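HD domain protein (Enterococcus faecalis, PDB 4LRL) probably hydrolyses deoxyribonucleoside triphosphates, dGTP among them, as an allosterically regulated, metal-binding HD-domain phosphohydrolase found as an assembly of four chains. Local coordinates at residues S76-H81 against L348-L353; V271-E276 against A387-Y392; L213-F218 against Q265-P270; Q331-P336 against L343-L348. All blocks are in the same frame, centred on the assembly; numbering follows the deposited sequence.

Contact 1 of 4, residues S76-H81 against L348-L353; sequences SSFTFH and LMRKPL. With DGT (2'-deoxyguanosine-5'-triphosphate), chain R; TTP (thymidine-5'-triphosphate), chain S.
A dGTP/dTTP site at a subunit interface, probably the regulatory one, is built around Arg350, which grips the carbonyl oxygen of Phe78 side-on with two nitrogens. Arg350 NE lies 2.8 Å from Phe78 O and Arg350 NH1 lies 2.9 Å from the same oxygen, which sits in the guanidinium plane; both reach it from the same face, NE tilted from the carbonyl plane and NH1 well above it. With CG anti to the backbone N (chi1 -168°), the arginine chain runs extended past the Phe78 ring, Arg350 CG standing 3.8 Å from Phe78 CD2. The carbonyl helps fix the guanidinium, which also holds dGTP: Arg350 NH2 meets O1A at 2.7 Å and NH1, shared with Phe78 O, meets O5' at 2.9 Å, while the guanine base covers one face. Thr79 O receives O3' of dTTP at 2.6 Å. Lys354 and Lys446 of the same chain and Lys38, Asn60, Gln65 and Arg68 of the second subunit also bond dGTP, an interface site consistent with allosteric control in HD-domain dNTPases.

Contact 2 of 4, residues V271-E276 against A387-Y392; sequences VSRGME and AINSSY. With DGT (2'-deoxyguanosine-5'-triphosphate), chain R.
A bend at chi3 (-88°) places the guanidinium of Arg273 beside Asn389, whose own CG stands between its backbone N and carbonyl carbon (chi1 66°), which sets OD1 against Arg273 NH1. The two side chains cross obliquely, guanidinium and amide planes 33° apart. Arg273 NH1 comes to 3.0 Å from Asn389 OD1, but the bond is bent and weak, so the amide is a secondary partner. Farther along the same segment the backbone passes over the arginine: Ser391 CA covers one face of the guanidinium, and Arg273 NH1 lies 3.7 Å from Ser391 N, a packing distance. The stronger grip comes from elsewhere, since Arg273 NH2 forms a salt bridge with Asp439 and NE bonds to Phe268 O. The backbone N of Asp439 also bonds to Ser391 OG, in the 3-10 turn after the strand. Asp439 probably offsets the charge of the buried Arg273, with Arg441 close by as a like charge. On another side of helix 270-291, Val271 packs on dGTP, with Val271 CG2 3.6 Å from O3A. The contact thus joins helix 270-291 to strand 387-389, an outer strand of a three-stranded antiparallel sheet in the HD-associated region, next to a nucleotide pocket.

Contact 3 of 4, residues L213-F218 against Q265-P270; sequences LRDAYF and QVYFHP. With TTP (thymidine-5'-triphosphate), chain S.
Helix 206-219 and the last, wider pi-type turn of helix 249-267 face each other here, and Asp215 and Tyr267 bridge them. Tyr267 OH donates to Asp215 OD2 at 2.6 Å, a short bond that uses the anti lone pair of the carboxylate oxygen. The side chains cross at about a right angle, with carboxylate and ring planes 87° apart, and the oxygen sits at the ring edge, near its plane. Asp215 OD1 is taken by His85, so both oxygens of this buried carboxylate have partners. The Tyr267 ring is also stacked on Tyr396. Beyond the helix end, His269 takes the N-cap position of the next helix; its ND1 bonds to the N of Val271, leaving NE2 to donate to O2A of dTTP at 2.8 Å. A chi1 of -158° swings the imidazole away from the backbone N and places NE2 against the dTTP phosphate. Gln265 CG approaches dTTP O4 at 3.1 Å. The buried Asp-Tyr bond thus joins the HD-domain helix that carries the metal ligand Asp207 to the edge of the dTTP site.

Contact 4 of 4, residues Q331-P336 against L343-L348; sequences QWMDVP and LAKRFL
Met333 lies across the last turns of helix 338-348, and its packing is closest where its sulfur meets Leu348: Met333 SD is 3.6 Å from Leu348 CD1, the two side chains crossing at a slant. One turn back, Ala344 turns its methyl toward the opposite segment, where Met333 CG stands 4.0 Å from Ala344 CB and Trp332 CB stands 4.1 Å from the same methyl. This small side chain allows the backbones to approach, the CA atoms of Met333 and Ala344 being 5.6 Å apart. The inner flank continues into the core: Trp332 packs on Leu282 and Ala286 of helix 270-291 and on Leu340, and its NE1 bonds to Leu299 O. The solvent side, by contrast, belongs to Lys345, an exposed residue. Its aliphatic chain runs extended beyond CG, and the Met333 chain, bent at chi3 (58°), crosses it at about a right angle and sets its methyl beside it, with Met333 CE 3.8 Å from Lys345 CE. No hydrogen bond joins the two segments, so the contact rests on apolar packing. A type I turn from Trp332 to Val335 begins the connection to helix 338-348. The result is two consecutive helices packed across a short connection within the HD-associated region.

How the contacts relate
From the N terminus, residues 76-81 come first, in the loop before helix 87-108, and contact 1 closes on them only at 348-353, a span of 266 intervening residues. Contact 3 is nested inside that loop, linking helix 206-219 to helix 249-267, and closes before contact 2 opens on the following helix, 270-291. Contact 2 crosses contact 1, because its partner strand 387-389 lies beyond 348-353. Contact 4, between consecutive helices 322-332 and 338-348, nests inside both and shares Leu348 with contact 1. Thr79 and Ser272 join contacts 1 and 2 by a probable hydrogen bond; both touch dGTP, whereas contacts 1 and 3 share dTTP.

Contact 1 of 4, residues S76-H81 against L348-L353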
# COMPACT_ATOMS: atom_id res chain seq x y z
N SER C 76 13.76 19.66 -0.78
CA SER C 76 12.65 18.87 -1.31
C SER C 76 11.35 18.98 -0.52
O SER C 76 10.28 18.85 -1.10
CB SER C 76 13.05 17.41 -1.45
OG SER C 76 13.62 17.18 -2.72
N SER C 77 11.44 19.23 0.78
CA SER C 77 10.25 19.33 1.61
C SER C 77 9.35 20.50 1.20
O SER C 77 8.18 20.55 1.54
CB SER C 77 10.64 19.43 3.09
OG SER C 77 11.21 20.70 3.39
N PHE C 78 9.90 21.44 0.44
CA PHE C 78 9.10 22.57 -0.04
C PHE C 78 8.14 22.16 -1.17
O PHE C 78 7.07 22.78 -1.35
CB PHE C 78 9.99 23.72 -0.47
CG PHE C 78 10.69 24.41 0.68
CD1 PHE C 78 12.06 24.30 0.84
CD2 PHE C 78 9.96 25.18 1.60
CE1 PHE C 78 12.72 24.95 1.90
CE2 PHE C 78 10.61 25.82 2.67
CZ PHE C 78 12.00 25.71 2.81
N THR C 79 8.51 21.12 -1.90
CA THR C 79 7.68 20.61 -3.00
C THR C 79 6.92 19.34 -2.59
O THR C 79 5.78 19.15 -3.03
CB THR C 79 8.53 20.34 -4.26
OG1 THR C 79 9.21 21.54 -4.64
CG2 THR C 79 7.64 19.90 -5.42
N PHE C 80 7.55 18.50 -1.77
CA PHE C 80 6.94 17.30 -1.20
C PHE C 80 7.00 17.44 0.32
O PHE C 80 8.03 17.13 0.94
CB PHE C 80 7.73 16.05 -1.63
CG PHE C 80 7.78 15.84 -3.13
CD1 PHE C 80 6.82 15.06 -3.76
CD2 PHE C 80 8.79 16.43 -3.89
CE1 PHE C 80 6.87 14.86 -5.15
CE2 PHE C 80 8.84 16.25 -5.28
CZ PHE C 80 7.89 15.46 -5.92
N HIS C 81 5.91 17.93 0.93
CA HIS C 81 5.96 18.34 2.32
C HIS C 81 6.07 17.19 3.33
O HIS C 81 6.31 17.40 4.51
CB HIS C 81 4.83 19.32 2.67
CG HIS C 81 3.46 18.72 2.62
ND1 HIS C 81 2.60 18.92 1.57
CD2 HIS C 81 2.81 17.91 3.49
CE1 HIS C 81 1.47 18.27 1.79
NE2 HIS C 81 1.57 17.65 2.95
N LEU C 348 12.41 31.52 4.30
CA LEU C 348 11.55 31.16 5.43
C LEU C 348 10.08 31.06 5.04
O LEU C 348 9.37 30.20 5.56
CB LEU C 348 11.73 32.15 6.58
CG LEU C 348 13.10 32.13 7.26
CD1 LEU C 348 13.28 33.41 8.09
CD2 LEU C 348 13.33 30.86 8.12
N MET C 349 9.65 31.92 4.12
CA MET C 349 8.23 32.06 3.75
C MET C 349 7.83 31.29 2.46
O MET C 349 6.67 31.34 2.05
CB MET C 349 7.85 33.55 3.61
CG MET C 349 8.08 34.44 4.85
SD MET C 349 7.83 33.56 6.40
CE MET C 349 8.23 34.82 7.62
N ARG C 350 8.80 30.59 1.86
CA ARG C 350 8.62 29.80 0.63
C ARG C 350 8.21 30.65 -0.57
O ARG C 350 7.05 30.67 -0.97
CB ARG C 350 7.66 28.61 0.84
CG ARG C 350 7.66 27.59 -0.31
CD ARG C 350 6.53 26.58 -0.18
NE ARG C 350 6.53 25.56 -1.23
CZ ARG C 350 6.13 25.75 -2.50
NH1 ARG C 350 6.17 24.74 -3.36
NH2 ARG C 350 5.71 26.94 -2.92
N LYS C 351 9.18 31.37 -1.13
CA LYS C 351 8.96 32.17 -2.33
C LYS C 351 10.00 31.74 -3.35
O LYS C 351 10.98 32.45 -3.56
CB LYS C 351 9.13 33.67 -2.07
CG LYS C 351 8.40 34.22 -0.87
CD LYS C 351 6.92 34.24 -1.08
CE LYS C 351 6.23 35.00 0.06
NZ LYS C 351 4.77 34.74 0.02
N PRO C 352 9.80 30.56 -3.97
CA PRO C 352 10.89 30.10 -4.82
C PRO C 352 11.00 30.99 -6.06
O PRO C 352 10.03 31.65 -6.44
CB PRO C 352 10.47 28.68 -5.21
CG PRO C 352 9.08 28.45 -4.60
CD PRO C 352 8.57 29.76 -4.13
N LEU C 353 12.20 31.02 -6.63
CA LEU C 353 12.38 31.58 -7.96
C LEU C 353 11.67 30.67 -8.96
O LEU C 353 11.67 29.45 -8.80
CB LEU C 353 13.87 31.68 -8.30
CG LEU C 353 14.74 32.70 -7.56
CD1 LEU C 353 16.12 32.75 -8.19
CD2 LEU C 353 14.14 34.10 -7.55
PG DGT R . 1.82 28.05 -9.52
O1G DGT R . 1.25 26.84 -10.24
O2G DGT R . 1.95 29.28 -10.41
O3G DGT R . 1.19 28.31 -8.16
O3B DGT R . 3.35 27.71 -9.15
PB DGT R . 3.97 26.24 -9.20
O1B DGT R . 4.90 26.15 -10.38
O2B DGT R . 2.88 25.22 -9.03
O3A DGT R . 4.88 26.22 -7.88
PA DGT R . 4.34 26.12 -6.37
O1A DGT R . 5.21 27.04 -5.56
O2A DGT R . 2.86 26.22 -6.24
O5' DGT R . 4.78 24.62 -5.95
C5' DGT R . 4.53 23.48 -6.76
C4' DGT R . 3.96 22.34 -5.90
O4' DGT R . 4.62 22.21 -4.63
C3' DGT R . 2.51 22.62 -5.54
O3' DGT R . 1.61 22.37 -6.64
C2' DGT R . 2.30 21.73 -4.32
C1' DGT R . 3.70 21.61 -3.71
N9 DGT R . 3.79 22.26 -2.38
C8 DGT R . 4.24 21.67 -1.26
N7 DGT R . 4.22 22.51 -0.19
C5 DGT R . 3.74 23.69 -0.64
C6 DGT R . 3.44 25.02 -0.06
O6 DGT R . 3.63 25.30 1.14
N1 DGT R . 2.96 25.97 -0.85
C2 DGT R . 2.71 25.76 -2.15
N2 DGT R . 2.22 26.80 -2.86
N3 DGT R . 2.96 24.58 -2.77
C4 DGT R . 3.46 23.52 -2.08
PA TTP S . 3.43 20.23 -9.39
O1A TTP S . 2.79 21.50 -8.89
O2A TTP S . 4.90 20.20 -9.68
O3A TTP S . 2.68 19.69 -10.72
PB TTP S . 1.08 19.63 -11.04
O1B TTP S . 0.36 19.05 -9.85
O2B TTP S . 0.91 18.89 -12.35
O3B TTP S . 0.57 21.18 -11.22
PG TTP S . 1.44 22.52 -11.57
O1G TTP S . 0.41 23.43 -12.20
O2G TTP S . 2.54 22.06 -12.51
O3G TTP S . 1.94 23.07 -10.25
O5' TTP S . 3.13 19.08 -8.31
C5' TTP S . 2.25 19.26 -7.20
C4' TTP S . 2.47 18.14 -6.20
O4' TTP S . 2.54 16.89 -6.90
C3' TTP S . 3.78 18.32 -5.44
O3' TTP S . 3.61 18.10 -4.05
C2' TTP S . 4.69 17.24 -5.97
C1' TTP S . 3.75 16.20 -6.57
N1 TTP S . 4.37 15.59 -7.74
C2 TTP S . 4.47 14.17 -7.85
O2 TTP S . 4.02 13.41 -6.95
N3 TTP S . 5.06 13.62 -8.94
C4 TTP S . 5.55 14.40 -9.92
O4 TTP S . 6.08 13.86 -10.92
C5 TTP S . 5.46 15.81 -9.83
C5M TTP S . 6.00 16.71 -10.92
C6 TTP S . 4.86 16.38 -8.72

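Contact 2 of 4, residues V271-E276 against A387-Y392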
# COMPACT_ATOMS: atom_id res chain seq x y z
N VAL C 271 10.75 23.38 -8.58
CA VAL C 271 10.36 24.24 -7.47
C VAL C 271 11.35 24.05 -6.31
O VAL C 271 11.80 25.02 -5.71
CB VAL C 271 8.90 24.01 -7.06
CG1 VAL C 271 8.56 24.80 -5.82
CG2 VAL C 271 7.97 24.39 -8.20
N SER C 272 11.72 22.80 -6.03
CA SER C 272 12.72 22.52 -5.00
C SER C 272 14.04 23.18 -5.32
O SER C 272 14.70 23.75 -4.44
CB SER C 272 12.93 21.02 -4.84
OG SER C 272 11.68 20.38 -4.67
N ARG C 273 14.44 23.09 -6.59
CA ARG C 273 15.66 23.73 -7.03
C ARG C 273 15.57 25.27 -6.98
O ARG C 273 16.59 25.94 -6.77
CB ARG C 273 16.06 23.24 -8.41
CG ARG C 273 16.55 21.79 -8.42
CD ARG C 273 17.35 21.56 -9.67
NE ARG C 273 16.50 21.15 -10.78
CZ ARG C 273 16.77 21.35 -12.06
NH1 ARG C 273 17.87 22.00 -12.44
NH2 ARG C 273 15.92 20.91 -12.98
N GLY C 274 14.37 25.81 -7.16
CA GLY C 274 14.10 27.23 -6.96
C GLY C 274 14.40 27.70 -5.55
O GLY C 274 14.95 28.79 -5.35
N MET C 275 14.05 26.88 -4.56
CA MET C 275 14.31 27.23 -3.16
C MET C 275 15.81 27.12 -2.84
O MET C 275 16.36 27.90 -2.06
CB MET C 275 13.48 26.36 -2.22
CG MET C 275 11.98 26.68 -2.26
SD MET C 275 11.63 28.35 -1.66
CE MET C 275 11.94 28.16 0.10
N GLU C 276 16.46 26.14 -3.46
CA GLU C 276 17.88 25.93 -3.29
C GLU C 276 18.67 27.12 -3.84
O GLU C 276 19.65 27.56 -3.22
CB GLU C 276 18.30 24.62 -3.95
CG GLU C 276 19.68 24.15 -3.56
CD GLU C 276 20.79 24.82 -4.37
OE1 GLU C 276 21.92 24.95 -3.82
OE2 GLU C 276 20.55 25.22 -5.54
N ALA C 387 19.49 32.65 -11.85
CA ALA C 387 20.51 31.63 -11.88
C ALA C 387 20.38 30.78 -13.13
O ALA C 387 19.35 30.80 -13.81
CB ALA C 387 20.44 30.73 -10.63
N ILE C 388 21.45 30.04 -13.41
CA ILE C 388 21.47 28.99 -14.39
C ILE C 388 21.94 27.75 -13.64
O ILE C 388 22.99 27.78 -13.00
CB ILE C 388 22.47 29.32 -15.54
CG1 ILE C 388 21.95 30.48 -16.39
CG2 ILE C 388 22.75 28.08 -16.41
CD1 ILE C 388 23.01 31.09 -17.29
N ASN C 389 21.15 26.68 -13.66
CA ASN C 389 21.68 25.38 -13.23
C ASN C 389 21.09 24.20 -13.98
O ASN C 389 20.02 24.30 -14.58
CB ASN C 389 21.62 25.17 -11.70
CG ASN C 389 20.20 25.10 -11.16
OD1 ASN C 389 19.31 24.53 -11.78
ND2 ASN C 389 20.00 25.67 -9.98
N SER C 390 21.82 23.09 -13.96
CA SER C 390 21.33 21.89 -14.57
C SER C 390 21.26 20.78 -13.53
O SER C 390 21.90 20.85 -12.47
CB SER C 390 22.22 21.50 -15.75
OG SER C 390 23.19 20.55 -15.38
N SER C 391 20.46 19.76 -13.82
CA SER C 391 20.35 18.62 -12.93
C SER C 391 21.67 17.84 -12.86
O SER C 391 21.91 17.15 -11.88
CB SER C 391 19.18 17.73 -13.34
OG SER C 391 19.31 17.27 -14.67
N TYR C 392 22.51 17.99 -13.89
CA TYR C 392 23.85 17.36 -13.91
C TYR C 392 24.68 17.78 -12.71
O TYR C 392 25.54 17.03 -12.25
CB TYR C 392 24.62 17.75 -15.18
CG TYR C 392 24.28 16.95 -16.43
CD1 TYR C 392 24.36 15.55 -16.43
CD2 TYR C 392 23.92 17.60 -17.62
CE1 TYR C 392 24.06 14.82 -17.59
CE2 TYR C 392 23.63 16.87 -18.78
CZ TYR C 392 23.70 15.48 -18.75
OH TYR C 392 23.41 14.75 -19.89
PG DGT R . 1.82 28.05 -9.52
O1G DGT R . 1.25 26.84 -10.24
O2G DGT R . 1.95 29.28 -10.41
O3G DGT R . 1.19 28.31 -8.16
O3B DGT R . 3.35 27.71 -9.15
PB DGT R . 3.97 26.24 -9.20
O1B DGT R . 4.90 26.15 -10.38
O2B DGT R . 2.88 25.22 -9.03
O3A DGT R . 4.88 26.22 -7.88
PA DGT R . 4.34 26.12 -6.37
O1A DGT R . 5.21 27.04 -5.56
O2A DGT R . 2.86 26.22 -6.24
O5' DGT R . 4.78 24.62 -5.95
C5' DGT R . 4.53 23.48 -6.76
C4' DGT R . 3.96 22.34 -5.90
O4' DGT R . 4.62 22.21 -4.63
C3' DGT R . 2.51 22.62 -5.54
O3' DGT R . 1.61 22.37 -6.64
C2' DGT R . 2.30 21.73 -4.32
C1' DGT R . 3.70 21.61 -3.71
N9 DGT R . 3.79 22.26 -2.38
C8 DGT R . 4.24 21.67 -1.26
N7 DGT R . 4.22 22.51 -0.19
C5 DGT R . 3.74 23.69 -0.64
C6 DGT R . 3.44 25.02 -0.06
O6 DGT R . 3.63 25.30 1.14
N1 DGT R . 2.96 25.97 -0.85
C2 DGT R . 2.71 25.76 -2.15
N2 DGT R . 2.22 26.80 -2.86
N3 DGT R . 2.96 24.58 -2.77
C4 DGT R . 3.46 23.52 -2.08

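Contact 3 of 4, residues L213-F218 against Q265-P270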
# COMPACT_ATOMS: atom_id res chain seq x y z
N LEU C 213 13.93 4.07 -1.42
CA LEU C 213 12.74 3.61 -0.75
C LEU C 213 12.22 4.63 0.26
O LEU C 213 11.02 4.89 0.31
CB LEU C 213 13.01 2.28 -0.05
CG LEU C 213 13.21 1.04 -0.94
CD1 LEU C 213 13.81 -0.11 -0.11
CD2 LEU C 213 11.88 0.62 -1.59
N ARG C 214 13.14 5.17 1.07
CA ARG C 214 12.79 6.10 2.14
C ARG C 214 12.32 7.45 1.58
O ARG C 214 11.34 8.02 2.06
CB ARG C 214 13.99 6.30 3.08
CG ARG C 214 13.71 7.21 4.31
CD ARG C 214 14.88 7.17 5.33
NE ARG C 214 15.31 5.79 5.58
CZ ARG C 214 14.78 4.99 6.50
NH1 ARG C 214 15.22 3.76 6.64
NH2 ARG C 214 13.80 5.43 7.30
N ASP C 215 13.04 7.96 0.58
CA ASP C 215 12.62 9.19 -0.07
C ASP C 215 11.23 9.03 -0.72
O ASP C 215 10.41 9.93 -0.64
CB ASP C 215 13.65 9.67 -1.08
CG ASP C 215 14.97 10.05 -0.42
OD1 ASP C 215 15.02 10.17 0.83
OD2 ASP C 215 15.96 10.22 -1.15
N ALA C 216 10.99 7.88 -1.34
CA ALA C 216 9.68 7.58 -1.90
C ALA C 216 8.62 7.49 -0.82
O ALA C 216 7.51 8.02 -0.99
CB ALA C 216 9.71 6.28 -2.71
N TYR C 217 8.97 6.84 0.30
CA TYR C 217 8.04 6.62 1.39
C TYR C 217 7.54 7.95 1.95
O TYR C 217 6.34 8.11 2.18
CB TYR C 217 8.66 5.75 2.50
CG TYR C 217 7.67 5.37 3.59
CD1 TYR C 217 6.90 4.20 3.50
CD2 TYR C 217 7.48 6.19 4.71
CE1 TYR C 217 5.97 3.86 4.50
CE2 TYR C 217 6.56 5.86 5.71
CZ TYR C 217 5.81 4.69 5.59
OH TYR C 217 4.90 4.37 6.58
N PHE C 218 8.46 8.89 2.15
CA PHE C 218 8.11 10.19 2.75
C PHE C 218 7.55 11.24 1.78
O PHE C 218 6.67 12.01 2.16
CB PHE C 218 9.29 10.76 3.56
CG PHE C 218 9.53 10.03 4.85
CD1 PHE C 218 10.41 8.95 4.90
CD2 PHE C 218 8.87 10.39 6.01
CE1 PHE C 218 10.63 8.26 6.07
CE2 PHE C 218 9.09 9.70 7.20
CZ PHE C 218 9.97 8.62 7.22
N GLN C 265 11.18 12.91 -11.05
CA GLN C 265 9.97 13.37 -10.39
C GLN C 265 10.24 14.12 -9.10
O GLN C 265 9.49 15.02 -8.74
CB GLN C 265 9.02 12.20 -10.11
CG GLN C 265 8.30 11.69 -11.35
CD GLN C 265 7.80 10.26 -11.21
OE1 GLN C 265 7.58 9.75 -10.10
NE2 GLN C 265 7.61 9.59 -12.36
N VAL C 266 11.31 13.73 -8.41
CA VAL C 266 11.58 14.29 -7.09
C VAL C 266 12.87 15.12 -7.05
O VAL C 266 12.81 16.35 -6.93
CB VAL C 266 11.57 13.20 -5.99
CG1 VAL C 266 11.96 13.78 -4.62
CG2 VAL C 266 10.20 12.54 -5.94
N TYR C 267 14.02 14.46 -7.17
CA TYR C 267 15.31 15.12 -6.98
C TYR C 267 15.53 16.30 -7.93
O TYR C 267 16.14 17.29 -7.54
CB TYR C 267 16.49 14.12 -7.05
CG TYR C 267 16.35 12.91 -6.12
CD1 TYR C 267 16.80 11.66 -6.52
CD2 TYR C 267 15.78 13.02 -4.85
CE1 TYR C 267 16.68 10.55 -5.69
CE2 TYR C 267 15.64 11.92 -4.02
CZ TYR C 267 16.10 10.68 -4.45
OH TYR C 267 15.97 9.58 -3.63
N PHE C 268 15.02 16.19 -9.15
CA PHE C 268 15.25 17.22 -10.17
C PHE C 268 14.14 18.27 -10.22
O PHE C 268 14.15 19.12 -11.11
CB PHE C 268 15.42 16.60 -11.56
CG PHE C 268 16.64 15.71 -11.71
CD1 PHE C 268 17.62 15.66 -10.72
CD2 PHE C 268 16.81 14.95 -12.87
CE1 PHE C 268 18.75 14.85 -10.88
CE2 PHE C 268 17.93 14.14 -13.04
CZ PHE C 268 18.91 14.09 -12.04
N HIS C 269 13.19 18.21 -9.28
CA HIS C 269 12.02 19.10 -9.32
C HIS C 269 12.41 20.57 -9.32
O HIS C 269 13.16 21.02 -8.45
CB HIS C 269 11.05 18.83 -8.17
CG HIS C 269 9.66 19.31 -8.45
ND1 HIS C 269 9.32 20.64 -8.44
CD2 HIS C 269 8.54 18.64 -8.80
CE1 HIS C 269 8.04 20.77 -8.76
NE2 HIS C 269 7.55 19.57 -8.98
N PRO C 270 11.89 21.33 -10.31
CA PRO C 270 12.21 22.77 -10.46
C PRO C 270 11.87 23.64 -9.25
O PRO C 270 12.62 24.56 -8.93
CB PRO C 270 11.37 23.19 -11.67
CG PRO C 270 11.08 21.91 -12.42
CD PRO C 270 11.04 20.82 -11.40
PA TTP S . 3.43 20.23 -9.39
O1A TTP S . 2.79 21.50 -8.89
O2A TTP S . 4.90 20.20 -9.68
O3A TTP S . 2.68 19.69 -10.72
PB TTP S . 1.08 19.63 -11.04
O1B TTP S . 0.36 19.05 -9.85
O2B TTP S . 0.91 18.89 -12.35
O3B TTP S . 0.57 21.18 -11.22
PG TTP S . 1.44 22.52 -11.57
O1G TTP S . 0.41 23.43 -12.20
O2G TTP S . 2.54 22.06 -12.51
O3G TTP S . 1.94 23.07 -10.25
O5' TTP S . 3.13 19.08 -8.31
C5' TTP S . 2.25 19.26 -7.20
C4' TTP S . 2.47 18.14 -6.20
O4' TTP S . 2.54 16.89 -6.90
C3' TTP S . 3.78 18.32 -5.44
O3' TTP S . 3.61 18.10 -4.05
C2' TTP S . 4.69 17.24 -5.97
C1' TTP S . 3.75 16.20 -6.57
N1 TTP S . 4.37 15.59 -7.74
C2 TTP S . 4.47 14.17 -7.85
O2 TTP S . 4.02 13.41 -6.95
N3 TTP S . 5.06 13.62 -8.94
C4 TTP S . 5.55 14.40 -9.92
O4 TTP S . 6.08 13.86 -10.92
C5 TTP S . 5.46 15.81 -9.83
C5M TTP S . 6.00 16.71 -10.92
C6 TTP S . 4.86 16.38 -8.72

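Contact 4 of 4, residues Q331-P336 against L343-L348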
# COMPACT_ATOMS: atom_id res chain seq x y z
N GLN C 331 16.77 36.17 12.11
CA GLN C 331 17.39 37.44 12.51
C GLN C 331 17.69 38.28 11.28
O GLN C 331 17.45 39.48 11.27
CB GLN C 331 18.71 37.24 13.27
CG GLN C 331 18.69 36.33 14.49
CD GLN C 331 20.09 35.75 14.75
OE1 GLN C 331 21.04 36.07 14.03
NE2 GLN C 331 20.21 34.90 15.76
N TRP C 332 18.20 37.64 10.23
CA TRP C 332 18.62 38.34 9.00
C TRP C 332 17.50 39.08 8.29
O TRP C 332 17.75 40.04 7.56
CB TRP C 332 19.34 37.41 8.01
CG TRP C 332 20.64 36.84 8.52
CD1 TRP C 332 21.29 37.18 9.68
CD2 TRP C 332 21.46 35.86 7.88
NE1 TRP C 332 22.44 36.45 9.80
CE2 TRP C 332 22.58 35.64 8.71
CE3 TRP C 332 21.36 35.16 6.67
CZ2 TRP C 332 23.59 34.73 8.37
CZ3 TRP C 332 22.37 34.25 6.34
CH2 TRP C 332 23.47 34.05 7.19
N MET C 333 16.27 38.63 8.49
CA MET C 333 15.10 39.34 7.98
C MET C 333 15.10 40.81 8.40
O MET C 333 14.52 41.65 7.71
CB MET C 333 13.80 38.64 8.41
CG MET C 333 13.38 37.48 7.49
SD MET C 333 11.81 36.68 7.93
CE MET C 333 10.67 38.07 7.87
N ASP C 334 15.77 41.12 9.51
CA ASP C 334 15.78 42.47 10.07
C ASP C 334 17.11 43.24 9.90
O ASP C 334 17.25 44.37 10.39
CB ASP C 334 15.37 42.42 11.55
CG ASP C 334 14.01 41.77 11.74
OD1 ASP C 334 13.11 41.96 10.89
OD2 ASP C 334 13.83 41.06 12.75
N VAL C 335 18.06 42.63 9.19
CA VAL C 335 19.34 43.25 8.85
C VAL C 335 19.16 44.33 7.76
O VAL C 335 18.40 44.11 6.81
CB VAL C 335 20.36 42.15 8.41
CG1 VAL C 335 21.53 42.73 7.59
CG2 VAL C 335 20.88 41.40 9.63
N PRO C 336 19.83 45.49 7.89
CA PRO C 336 19.62 46.56 6.92
C PRO C 336 20.42 46.38 5.62
O PRO C 336 21.27 47.22 5.27
CB PRO C 336 20.03 47.83 7.68
CG PRO C 336 21.04 47.36 8.65
CD PRO C 336 20.72 45.92 8.99
N LEU C 343 15.90 37.81 0.75
CA LEU C 343 16.24 36.41 0.47
C LEU C 343 15.95 35.53 1.69
O LEU C 343 15.41 34.43 1.57
CB LEU C 343 17.71 36.25 0.05
CG LEU C 343 18.17 36.84 -1.29
CD1 LEU C 343 19.69 36.69 -1.49
CD2 LEU C 343 17.42 36.23 -2.47
N ALA C 344 16.29 36.05 2.87
CA ALA C 344 15.96 35.37 4.11
C ALA C 344 14.45 35.15 4.21
O ALA C 344 14.01 34.06 4.55
CB ALA C 344 16.49 36.14 5.29
N LYS C 345 13.67 36.19 3.89
CA LYS C 345 12.21 36.09 3.90
C LYS C 345 11.74 35.07 2.86
O LYS C 345 10.87 34.24 3.15
CB LYS C 345 11.55 37.46 3.69
CG LYS C 345 10.05 37.45 3.95
CD LYS C 345 9.48 38.84 4.28
CE LYS C 345 8.14 38.71 5.04
NZ LYS C 345 7.54 40.02 5.49
N ARG C 346 12.33 35.11 1.66
CA ARG C 346 11.93 34.19 0.58
C ARG C 346 12.15 32.73 0.93
O ARG C 346 11.36 31.88 0.53
CB ARG C 346 12.59 34.57 -0.75
CG ARG C 346 12.10 35.91 -1.27
CD ARG C 346 12.89 36.44 -2.47
NE ARG C 346 12.08 36.36 -3.68
CZ ARG C 346 11.51 37.39 -4.28
NH1 ARG C 346 11.66 38.62 -3.81
NH2 ARG C 346 10.79 37.19 -5.38
N PHE C 347 13.21 32.45 1.70
CA PHE C 347 13.49 31.09 2.16
C PHE C 347 12.63 30.64 3.33
O PHE C 347 12.18 29.49 3.37
CB PHE C 347 14.97 30.90 2.52
CG PHE C 347 15.35 29.46 2.73
CD1 PHE C 347 15.66 28.65 1.65
CD2 PHE C 347 15.37 28.91 4.02
CE1 PHE C 347 16.00 27.31 1.84
CE2 PHE C 347 15.71 27.57 4.22
CZ PHE C 347 16.02 26.76 3.14
N LEU C 348 12.41 31.52 4.30
CA LEU C 348 11.55 31.16 5.43
C LEU C 348 10.08 31.06 5.04
O LEU C 348 9.37 30.20 5.56
CB LEU C 348 11.73 32.15 6.58
CG LEU C 348 13.10 32.13 7.26
CD1 LEU C 348 13.28 33.41 8.09
CD2 LEU C 348 13.33 30.86 8.12